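Local coordinates for protein SnoN,Epimerase SnoN (Streptomyces nogalater, PDB 5EP9) that acts as a non-heme iron, 2-oxoglutarate-dependent epimerase in the biosynthesis of the polyketide nogalamycin, at residues S73-S78 with V83-A88; P104-L109 with C216-A221; V87-L92 with G277-L282. All coordinates share one frame; numbering follows the deposited sequence.

Contacts 1 and 2 both reach the same antiparallel sheet, the latter through strand 216-220, on opposite sides of the chain's centre, with their centres about 23 Å apart and their nearest atoms about 10 Å apart. They meet the bound 2-oxoglutarate at its two ends: M84 of contact 1 lies beside the C5 carboxylate, H219 of contact 2 beside the C1 carboxylate. Contact 3 shares V87 and A88 with contact 1, their centres being about 18 Å apart, and picks up the chain where strand 82-87 ends; the side chain of Q91 is about 13 Å from the ligand. Its centre is about 16 Å from that of contact 2, whose segments fall within the chain loop it closes.

Contact 1 (S73-S78 with V83-A88); sequences SVRWGS and VMDYVA. With AKG (2-oxoglutaric acid), chain E.
V74 to W76 run antiparallel to M84 to Y86, with the short strand axes 4.7 Å apart at 159°, forming a beta hairpin at one border of the main sheet of this cupin-type fold, within the 14-202 portion of the fusion. Where the hairpin nears its turn, V83 and M84 both pair with W76 in a classic beta bulge, and W76 O accepts from both of their backbone N atoms. The indole of W76, its CG trans to N at chi1 -177°, carries V83 CG1 over one face, a CH-pi contact 4.0 Å from the centroid of the six-membered ring. At the edge of the same ring M84 SD makes a Met-aromatic contact, while M84 CG packs 3.7 Å from W76 CE3. Farther along, V74 CB sits 3.9 Å from the centroid of the Y86 ring, over its face, and W76 CB adjoins the rim of that ring. On the other face, that of R75 and D85, D85 OD1 accepts from water 1, which also donates to S73 OG, and D85 OD2 is salt-bridged to K131. The bend of M84 at chi3 (71°) directs its methyl into the 2-oxoglutarate pocket, where CE lies 3.4 Å from AKG O4.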
loop_
_atom_site.group_PDB
_atom_site.type_symbol
_atom_site.label_atom_id
_atom_site.label_comp_id
_atom_site.label_asym_id
_atom_site.label_seq_id
_atom_site.Cartn_x
_atom_site.Cartn_y
_atom_site.Cartn_z
ATOM N N SER A 73 -14.146 2.821 10.796
ATOM C CA SER A 73 -12.876 3.263 10.319
ATOM C C SER A 73 -11.955 3.648 11.485
ATOM O O SER A 73 -12.379 3.741 12.645
ATOM C CB SER A 73 -13.065 4.425 9.342
ATOM O OG SER A 73 -13.727 5.443 9.983
ATOM N N VAL A 74 -10.717 3.912 11.136
ATOM C CA VAL A 74 -9.700 4.295 12.095
ATOM C C VAL A 74 -9.102 5.673 11.711
ATOM O O VAL A 74 -8.815 5.968 10.574
ATOM C CB VAL A 74 -8.601 3.206 12.202
ATOM C CG1 VAL A 74 -7.464 3.676 13.149
ATOM C CG2 VAL A 74 -9.210 1.900 12.706
ATOM N N ARG A 75 -9.035 6.553 12.695
ATOM C CA ARG A 75 -8.358 7.848 12.489
ATOM C C ARG A 75 -6.815 7.708 12.792
ATOM O O ARG A 75 -6.439 7.368 13.881
ATOM C CB ARG A 75 -8.981 8.925 13.316
ATOM C CG ARG A 75 -8.268 10.290 13.183
ATOM C CD ARG A 75 -8.915 11.348 14.041
ATOM N NE ARG A 75 -8.059 12.543 14.008
ATOM C CZ ARG A 75 -7.166 12.905 14.906
ATOM N NH1 ARG A 75 -6.988 12.180 15.994
ATOM N NH2 ARG A 75 -6.499 14.053 14.740
ATOM N N TRP A 76 -6.008 7.996 11.792
ATOM C CA TRP A 76 -4.587 8.287 11.917
ATOM C C TRP A 76 -4.395 9.809 12.096
ATOM O O TRP A 76 -4.512 10.617 11.174
ATOM C CB TRP A 76 -3.802 7.799 10.696
ATOM C CG TRP A 76 -2.250 7.990 10.743
ATOM C CD1 TRP A 76 -1.502 8.482 11.775
ATOM C CD2 TRP A 76 -1.309 7.657 9.695
ATOM N NE1 TRP A 76 -0.162 8.484 11.425
ATOM C CE2 TRP A 76 -0.020 7.979 10.155
ATOM C CE3 TRP A 76 -1.443 7.086 8.433
ATOM C CZ2 TRP A 76 1.143 7.783 9.364
ATOM C CZ3 TRP A 76 -0.287 6.863 7.621
ATOM C CH2 TRP A 76 0.987 7.216 8.091
ATOM N N GLY A 77 -4.206 10.162 13.345
ATOM C CA GLY A 77 -4.123 11.531 13.791
ATOM C C GLY A 77 -2.676 11.724 14.226
ATOM O O GLY A 77 -1.914 10.800 14.367
ATOM N N SER A 78 -2.316 12.975 14.350
ATOM C CA SER A 78 -1.007 13.419 14.926
ATOM C C SER A 78 -1.333 14.688 15.678
ATOM O O SER A 78 -2.497 15.098 15.750
ATOM C CB SER A 78 0.105 13.593 13.847
ATOM O OG SER A 78 -0.200 14.608 12.862
ATOM N N VAL A 83 -4.218 13.013 9.603
ATOM C CA VAL A 83 -3.431 12.475 8.520
ATOM C C VAL A 83 -4.368 11.782 7.567
ATOM O O VAL A 83 -4.296 11.975 6.359
ATOM C CB VAL A 83 -2.335 11.510 9.035
ATOM C CG1 VAL A 83 -1.558 10.987 7.880
ATOM C CG2 VAL A 83 -1.353 12.191 10.032
ATOM N N MET A 84 -5.213 10.939 8.125
ATOM C CA MET A 84 -6.193 10.199 7.342
ATOM C C MET A 84 -7.195 9.429 8.203
ATOM O O MET A 84 -6.959 9.189 9.372
ATOM C CB MET A 84 -5.560 9.171 6.393
ATOM C CG MET A 84 -4.772 8.085 7.104
ATOM S SD MET A 84 -4.217 6.925 5.803
ATOM C CE MET A 84 -2.969 7.900 4.951
ATOM N N ASP A 85 -8.238 8.960 7.533
ATOM C CA ASP A 85 -9.149 7.936 8.103
ATOM C C ASP A 85 -8.975 6.736 7.194
ATOM O O ASP A 85 -8.806 6.909 5.965
ATOM C CB ASP A 85 -10.587 8.389 8.084
ATOM C CG ASP A 85 -10.862 9.550 9.065
ATOM O OD1 ASP A 85 -10.874 9.350 10.314
ATOM O OD2 ASP A 85 -11.049 10.690 8.546
ATOM N N TYR A 86 -9.027 5.545 7.775
ATOM C CA TYR A 86 -8.912 4.360 6.983
ATOM C C TYR A 86 -9.736 3.233 7.524
ATOM O O TYR A 86 -10.060 3.149 8.733
ATOM C CB TYR A 86 -7.464 3.914 6.806
ATOM C CG TYR A 86 -6.777 3.494 8.047
ATOM C CD1 TYR A 86 -6.211 4.444 8.918
ATOM C CD2 TYR A 86 -6.661 2.162 8.371
ATOM C CE1 TYR A 86 -5.538 4.029 10.060
ATOM C CE2 TYR A 86 -6.009 1.729 9.524
ATOM C CZ TYR A 86 -5.449 2.666 10.371
ATOM O OH TYR A 86 -4.823 2.172 11.489
ATOM N N VAL A 87 -10.139 2.418 6.611
ATOM C CA VAL A 87 -10.794 1.164 6.975
ATOM C C VAL A 87 -9.696 0.118 6.977
ATOM O O VAL A 87 -9.124 -0.168 5.933
ATOM C CB VAL A 87 -11.951 0.776 5.996
ATOM C CG1 VAL A 87 -12.617 -0.542 6.432
ATOM C CG2 VAL A 87 -12.951 1.882 5.938
ATOM N N ALA A 88 -9.476 -0.492 8.138
ATOM C CA ALA A 88 -8.390 -1.476 8.378
ATOM C C ALA A 88 -8.841 -2.859 7.932
ATOM O O ALA A 88 -10.008 -3.214 8.070
ATOM C CB ALA A 88 -8.076 -1.568 9.861
HETATM C C1 AKG E . 1.467 3.747 1.957
HETATM O O1 AKG E . 2.430 3.022 2.318
HETATM O O2 AKG E . 0.625 3.366 1.107
HETATM C C2 AKG E . 1.335 5.119 2.501
HETATM O O5 AKG E . 2.174 5.522 3.331
HETATM C C3 AKG E . 0.136 5.966 2.014
HETATM C C4 AKG E . 0.125 7.431 2.439
HETATM C C5 AKG E . -1.065 8.244 1.986
HETATM O O3 AKG E . -1.909 7.724 1.234
HETATM O O4 AKG E . -1.214 9.431 2.411
HETATM O O HOH W 1 -12.075 7.040 11.149
#

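Contact 2 (P104-L109 with C216-A221); sequences PRIAAL and CTFHHA. With AKG (2-oxoglutaric acid), chain E.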
loop_
_atom_site.group_PDB
_atom_site.type_symbol
_atom_site.label_atom_id
_atom_site.label_comp_id
_atom_site.label_asym_id
_atom_site.label_seq_id
_atom_site.Cartn_x
_atom_site.Cartn_y
_atom_site.Cartn_z
ATOM N N PRO A 104 -6.769 -9.402 -10.719
ATOM C CA PRO A 104 -5.772 -10.142 -11.517
ATOM C C PRO A 104 -4.664 -9.327 -12.141
ATOM O O PRO A 104 -3.545 -9.808 -12.252
ATOM C CB PRO A 104 -6.608 -10.859 -12.665
ATOM C CG PRO A 104 -8.008 -10.882 -12.140
ATOM C CD PRO A 104 -8.148 -9.757 -11.082
ATOM N N ARG A 105 -5.007 -8.180 -12.640
ATOM C CA ARG A 105 -4.028 -7.339 -13.264
ATOM C C ARG A 105 -3.049 -6.715 -12.269
ATOM O O ARG A 105 -1.866 -6.647 -12.519
ATOM C CB ARG A 105 -4.753 -6.282 -14.098
ATOM C CG ARG A 105 -3.775 -5.519 -14.950
ATOM C CD ARG A 105 -4.419 -4.831 -16.124
ATOM N NE ARG A 105 -3.444 -3.788 -16.495
ATOM C CZ ARG A 105 -3.726 -2.656 -17.145
ATOM N NH1 ARG A 105 -4.978 -2.395 -17.540
ATOM N NH2 ARG A 105 -2.740 -1.789 -17.410
ATOM N N ILE A 106 -3.568 -6.212 -11.163
ATOM C CA ILE A 106 -2.746 -5.662 -10.109
ATOM C C ILE A 106 -1.789 -6.734 -9.566
ATOM O O ILE A 106 -0.580 -6.515 -9.352
ATOM C CB ILE A 106 -3.612 -5.088 -8.996
ATOM C CG1 ILE A 106 -4.365 -3.899 -9.535
ATOM C CG2 ILE A 106 -2.733 -4.663 -7.789
ATOM C CD1 ILE A 106 -5.230 -3.153 -8.552
ATOM N N ALA A 107 -2.349 -7.946 -9.398
ATOM C CA ALA A 107 -1.608 -9.061 -8.796
ATOM C C ALA A 107 -0.526 -9.474 -9.719
ATOM O O ALA A 107 0.627 -9.745 -9.291
ATOM C CB ALA A 107 -2.521 -10.265 -8.579
ATOM N N ALA A 108 -0.875 -9.606 -10.996
ATOM C CA ALA A 108 0.147 -9.983 -11.973
ATOM C C ALA A 108 1.332 -8.936 -12.049
ATOM O O ALA A 108 2.477 -9.338 -12.183
ATOM C CB ALA A 108 -0.411 -10.241 -13.343
ATOM N N LEU A 109 1.000 -7.657 -12.004
ATOM C CA LEU A 109 1.993 -6.625 -12.005
ATOM C C LEU A 109 2.887 -6.727 -10.772
ATOM O O LEU A 109 4.061 -6.695 -10.894
ATOM C CB LEU A 109 1.351 -5.262 -12.049
ATOM C CG LEU A 109 0.874 -4.927 -13.441
ATOM C CD1 LEU A 109 -0.084 -3.734 -13.393
ATOM C CD2 LEU A 109 2.056 -4.575 -14.350
ATOM N N CYS A 216 -2.561 3.414 -10.638
ATOM C CA CYS A 216 -1.937 3.088 -9.347
ATOM C C CYS A 216 -0.462 3.389 -9.363
ATOM O O CYS A 216 0.179 3.616 -10.426
ATOM C CB CYS A 216 -2.181 1.622 -8.948
ATOM S SG CYS A 216 -1.225 0.427 -9.845
ATOM N N THR A 217 0.065 3.369 -8.161
ATOM C CA THR A 217 1.491 3.211 -7.951
ATOM C C THR A 217 1.758 1.878 -7.243
ATOM O O THR A 217 0.897 1.368 -6.527
ATOM C CB THR A 217 2.100 4.339 -7.164
ATOM O OG1 THR A 217 1.374 4.569 -5.941
ATOM C CG2 THR A 217 2.089 5.625 -7.973
ATOM N N PHE A 218 2.968 1.365 -7.485
ATOM C CA PHE A 218 3.593 0.377 -6.646
ATOM C C PHE A 218 4.810 0.979 -6.011
ATOM O O PHE A 218 5.594 1.672 -6.677
ATOM C CB PHE A 218 4.016 -0.817 -7.445
ATOM C CG PHE A 218 2.866 -1.613 -8.015
ATOM C CD1 PHE A 218 2.373 -1.299 -9.241
ATOM C CD2 PHE A 218 2.294 -2.642 -7.268
ATOM C CE1 PHE A 218 1.309 -2.005 -9.780
ATOM C CE2 PHE A 218 1.268 -3.387 -7.807
ATOM C CZ PHE A 218 0.767 -3.080 -9.078
ATOM N N HIS A 219 4.963 0.775 -4.705
ATOM C CA HIS A 219 6.223 1.138 -4.043
ATOM C C HIS A 219 6.763 0.063 -3.122
ATOM O O HIS A 219 6.052 -0.576 -2.316
ATOM C CB HIS A 219 6.140 2.519 -3.375
ATOM C CG HIS A 219 5.307 2.581 -2.159
ATOM N ND1 HIS A 219 3.958 2.829 -2.203
ATOM C CD2 HIS A 219 5.633 2.509 -0.851
ATOM C CE1 HIS A 219 3.488 2.921 -0.968
ATOM N NE2 HIS A 219 4.478 2.713 -0.136
ATOM N N HIS A 220 8.065 -0.016 -3.170
ATOM C CA HIS A 220 8.875 -0.900 -2.307
ATOM C C HIS A 220 8.807 -0.477 -0.842
ATOM O O HIS A 220 8.699 0.665 -0.491
ATOM C CB HIS A 220 10.336 -0.869 -2.836
ATOM C CG HIS A 220 11.263 -1.911 -2.276
ATOM N ND1 HIS A 220 11.825 -1.834 -1.011
ATOM C CD2 HIS A 220 11.811 -3.001 -2.861
ATOM C CE1 HIS A 220 12.606 -2.869 -0.816
ATOM N NE2 HIS A 220 12.662 -3.555 -1.932
ATOM N N ALA A 221 8.888 -1.455 0.021
ATOM C CA ALA A 221 8.770 -1.275 1.472
ATOM C C ALA A 221 9.900 -0.445 2.106
ATOM O O ALA A 221 9.759 -0.014 3.246
ATOM C CB ALA A 221 8.754 -2.659 2.135
HETATM C C1 AKG E . 1.467 3.747 1.957
HETATM O O1 AKG E . 2.430 3.022 2.318
HETATM O O2 AKG E . 0.625 3.366 1.107
HETATM C C2 AKG E . 1.335 5.119 2.501
HETATM O O5 AKG E . 2.174 5.522 3.331
HETATM C C3 AKG E . 0.136 5.966 2.014
HETATM C C4 AKG E . 0.125 7.431 2.439
HETATM C C5 AKG E . -1.065 8.244 1.986
HETATM O O3 AKG E . -1.909 7.724 1.234
HETATM O O4 AKG E . -1.214 9.431 2.411
#
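The F218 ring meets helix 104-114 with its outer end: L109 CB and I106 O both approach it obliquely, around CZ. L109 CB is 3.7 Å from F218 CZ, and the carbonyl I106 O stands equally near CZ but on the CE2 side, whereas L109 CB leans to the CE1 side. I106 CG2, the branch trans to its backbone N, adds a looser contact at 4.1 Å from F218 CZ. The evidence thus points to van der Waals packing against the side of the helix that carries I106 and L109, with a total of 151 Å² covered. Replacing F218 with an alanine would probably open a gap between helix and strand and strip L109 CB and I106 CG2 of their aromatic neighbour.

The next residue along the strand serves the active site. The H219 imidazole has AKG O1 at its edge, near the ring plane, and NE2 donates a weak bond to it of 3.2 Å at an N-H...O angle of 130°. The same NE2 is hydrogen-bonded to OD2 of the iron ligand D144, and the ring meets that of H225, another iron ligand, so H219 stands between the 2-oxoglutarate and the iron ligands.

The helix comes from the 14-202 portion of the fusion and the strand from the 203-305 portion. Strand 216-220 runs between strands 45-48 and 157-162, bonding through its backbone to V46 and V48 on the former and to T158 and W160 on the latter. Beside the contact, I106 also touches V161, and L109 reaches V48 and L33 and L36 of helix 30-43.

Contact 3 (V87-L92 with G277-L282); sequences VADAQL and GDRFPL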
loop_
_atom_site.group_PDB
_atom_site.type_symbol
_atom_site.label_atom_id
_atom_site.label_comp_id
_atom_site.label_asym_id
_atom_site.label_seq_id
_atom_site.Cartn_x
_atom_site.Cartn_y
_atom_site.Cartn_z
ATOM N N VAL A 87 -10.139 2.418 6.611
ATOM C CA VAL A 87 -10.794 1.164 6.975
ATOM C C VAL A 87 -9.696 0.118 6.977
ATOM O O VAL A 87 -9.124 -0.168 5.933
ATOM C CB VAL A 87 -11.951 0.776 5.996
ATOM C CG1 VAL A 87 -12.617 -0.542 6.432
ATOM C CG2 VAL A 87 -12.951 1.882 5.938
ATOM N N ALA A 88 -9.476 -0.492 8.138
ATOM C CA ALA A 88 -8.390 -1.476 8.378
ATOM C C ALA A 88 -8.841 -2.859 7.932
ATOM O O ALA A 88 -10.008 -3.214 8.070
ATOM C CB ALA A 88 -8.076 -1.568 9.861
ATOM N N ASP A 89 -7.921 -3.562 7.301
ATOM C CA ASP A 89 -8.145 -4.936 6.873
ATOM C C ASP A 89 -9.481 -5.075 6.094
ATOM O O ASP A 89 -10.304 -5.955 6.385
ATOM C CB ASP A 89 -8.147 -5.833 8.102
ATOM C CG ASP A 89 -6.834 -5.754 8.900
ATOM O OD1 ASP A 89 -5.768 -6.167 8.358
ATOM O OD2 ASP A 89 -6.884 -5.163 10.033
ATOM N N ALA A 90 -9.683 -4.170 5.154
ATOM C CA ALA A 90 -10.980 -3.989 4.531
ATOM C C ALA A 90 -11.457 -5.202 3.749
ATOM O O ALA A 90 -12.665 -5.485 3.693
ATOM C CB ALA A 90 -10.954 -2.785 3.656
ATOM N N GLN A 91 -10.487 -5.979 3.314
ATOM C CA GLN A 91 -10.759 -7.214 2.619
ATOM C C GLN A 91 -11.405 -8.285 3.430
ATOM O O GLN A 91 -11.962 -9.138 2.884
ATOM C CB GLN A 91 -9.527 -7.775 1.949
ATOM C CG GLN A 91 -8.587 -8.614 2.824
ATOM C CD GLN A 91 -7.698 -7.795 3.797
ATOM O OE1 GLN A 91 -7.751 -6.597 3.855
ATOM N NE2 GLN A 91 -6.933 -8.485 4.566
ATOM N N LEU A 92 -11.281 -8.238 4.727
ATOM C CA LEU A 92 -11.865 -9.283 5.596
ATOM C C LEU A 92 -13.357 -9.157 5.694
ATOM O O LEU A 92 -14.007 -10.133 5.762
ATOM C CB LEU A 92 -11.283 -9.306 7.033
ATOM C CG LEU A 92 -9.746 -9.486 7.149
ATOM C CD1 LEU A 92 -9.298 -9.451 8.625
ATOM C CD2 LEU A 92 -9.314 -10.792 6.435
ATOM N N GLY A 277 -2.866 -19.714 3.802
ATOM C CA GLY A 277 -4.294 -19.877 3.750
ATOM C C GLY A 277 -5.028 -18.666 3.188
ATOM O O GLY A 277 -4.420 -17.683 2.733
ATOM N N ASP A 278 -6.336 -18.762 3.210
ATOM C CA ASP A 278 -7.345 -17.720 2.885
ATOM C C ASP A 278 -7.149 -16.389 3.501
ATOM O O ASP A 278 -7.502 -15.394 2.916
ATOM C CB ASP A 278 -8.776 -18.173 3.380
ATOM C CG ASP A 278 -9.418 -19.181 2.457
ATOM O OD1 ASP A 278 -8.893 -19.281 1.314
ATOM O OD2 ASP A 278 -10.424 -19.876 2.842
ATOM N N ARG A 279 -6.632 -16.365 4.698
ATOM C CA ARG A 279 -6.342 -15.105 5.385
ATOM C C ARG A 279 -5.166 -14.294 4.747
ATOM O O ARG A 279 -5.094 -13.104 4.827
ATOM C CB ARG A 279 -6.054 -15.408 6.853
ATOM C CG ARG A 279 -5.676 -14.189 7.684
ATOM C CD ARG A 279 -6.663 -13.033 7.522
ATOM N NE ARG A 279 -6.241 -11.941 8.361
ATOM C CZ ARG A 279 -5.368 -10.984 8.009
ATOM N NH1 ARG A 279 -4.854 -10.938 6.774
ATOM N NH2 ARG A 279 -5.013 -10.050 8.921
ATOM N N PHE A 280 -4.262 -15.016 4.087
ATOM C CA PHE A 280 -3.017 -14.443 3.462
ATOM C C PHE A 280 -2.821 -15.037 2.099
ATOM O O PHE A 280 -1.869 -15.769 1.861
ATOM C CB PHE A 280 -1.786 -14.692 4.302
ATOM C CG PHE A 280 -1.885 -14.143 5.693
ATOM C CD1 PHE A 280 -1.810 -12.797 5.913
ATOM C CD2 PHE A 280 -2.004 -14.992 6.806
ATOM C CE1 PHE A 280 -1.872 -12.266 7.209
ATOM C CE2 PHE A 280 -2.083 -14.476 8.094
ATOM C CZ PHE A 280 -2.010 -13.103 8.292
ATOM N N PRO A 281 -3.782 -14.787 1.193
ATOM C CA PRO A 281 -3.889 -15.675 0.033
ATOM C C PRO A 281 -2.779 -15.460 -0.952
ATOM O O PRO A 281 -2.412 -14.309 -1.262
ATOM C CB PRO A 281 -5.277 -15.313 -0.564
ATOM C CG PRO A 281 -5.443 -13.869 -0.153
ATOM C CD PRO A 281 -4.914 -13.861 1.249
ATOM N N LEU A 282 -2.372 -16.544 -1.564
ATOM C CA LEU A 282 -1.573 -16.500 -2.753
ATOM C C LEU A 282 -2.283 -15.638 -3.828
ATOM O O LEU A 282 -3.455 -15.770 -4.036
ATOM C CB LEU A 282 -1.324 -17.886 -3.289
ATOM C CG LEU A 282 -0.420 -18.802 -2.444
ATOM C CD1 LEU A 282 -0.569 -20.258 -2.861
ATOM C CD2 LEU A 282 1.026 -18.309 -2.517
HETATM O O HOH W 2 -3.036 -8.227 8.067
HETATM O O HOH W 3 -6.864 -11.351 3.526
#
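L92 and R279 carry the close-packed part of this contact, which sets the short, weakly bonded helix at about 90-92 against a type I beta turn, G277 to F280. L92 CD2 lies 3.6 Å from R279 CD, and L92 CD1 rests over one face of the guanidinium. F280 CZ lies on the opposite side, 3.9 Å above the plane and offset toward its rim, so L92 CD1 and that ring atom flank the guanidinium. A bend at chi2 (51°) turns the otherwise extended arginine chain toward the helix.

The polar side is looser. D89 OD1 and R279 NH2 form only a long salt bridge of 4.0 Å; the carboxylate and guanidinium planes are 59° apart and the oxygen stands well out of the guanidinium plane, so the attraction is of charge alone. The firmer hold on R279 NH2 comes from P262 O and from water 2, which lies at the guanidinium edge, in plane, and donates only weakly to D89 OD1. Helix and turn belong to the 14-202 and 203-305 portions of the fusion respectively. With OE1 bonded to L123 N, Q91 extends NE2 to water 3 at 3.0 Å, and that water donates to R279 O at 2.8 Å.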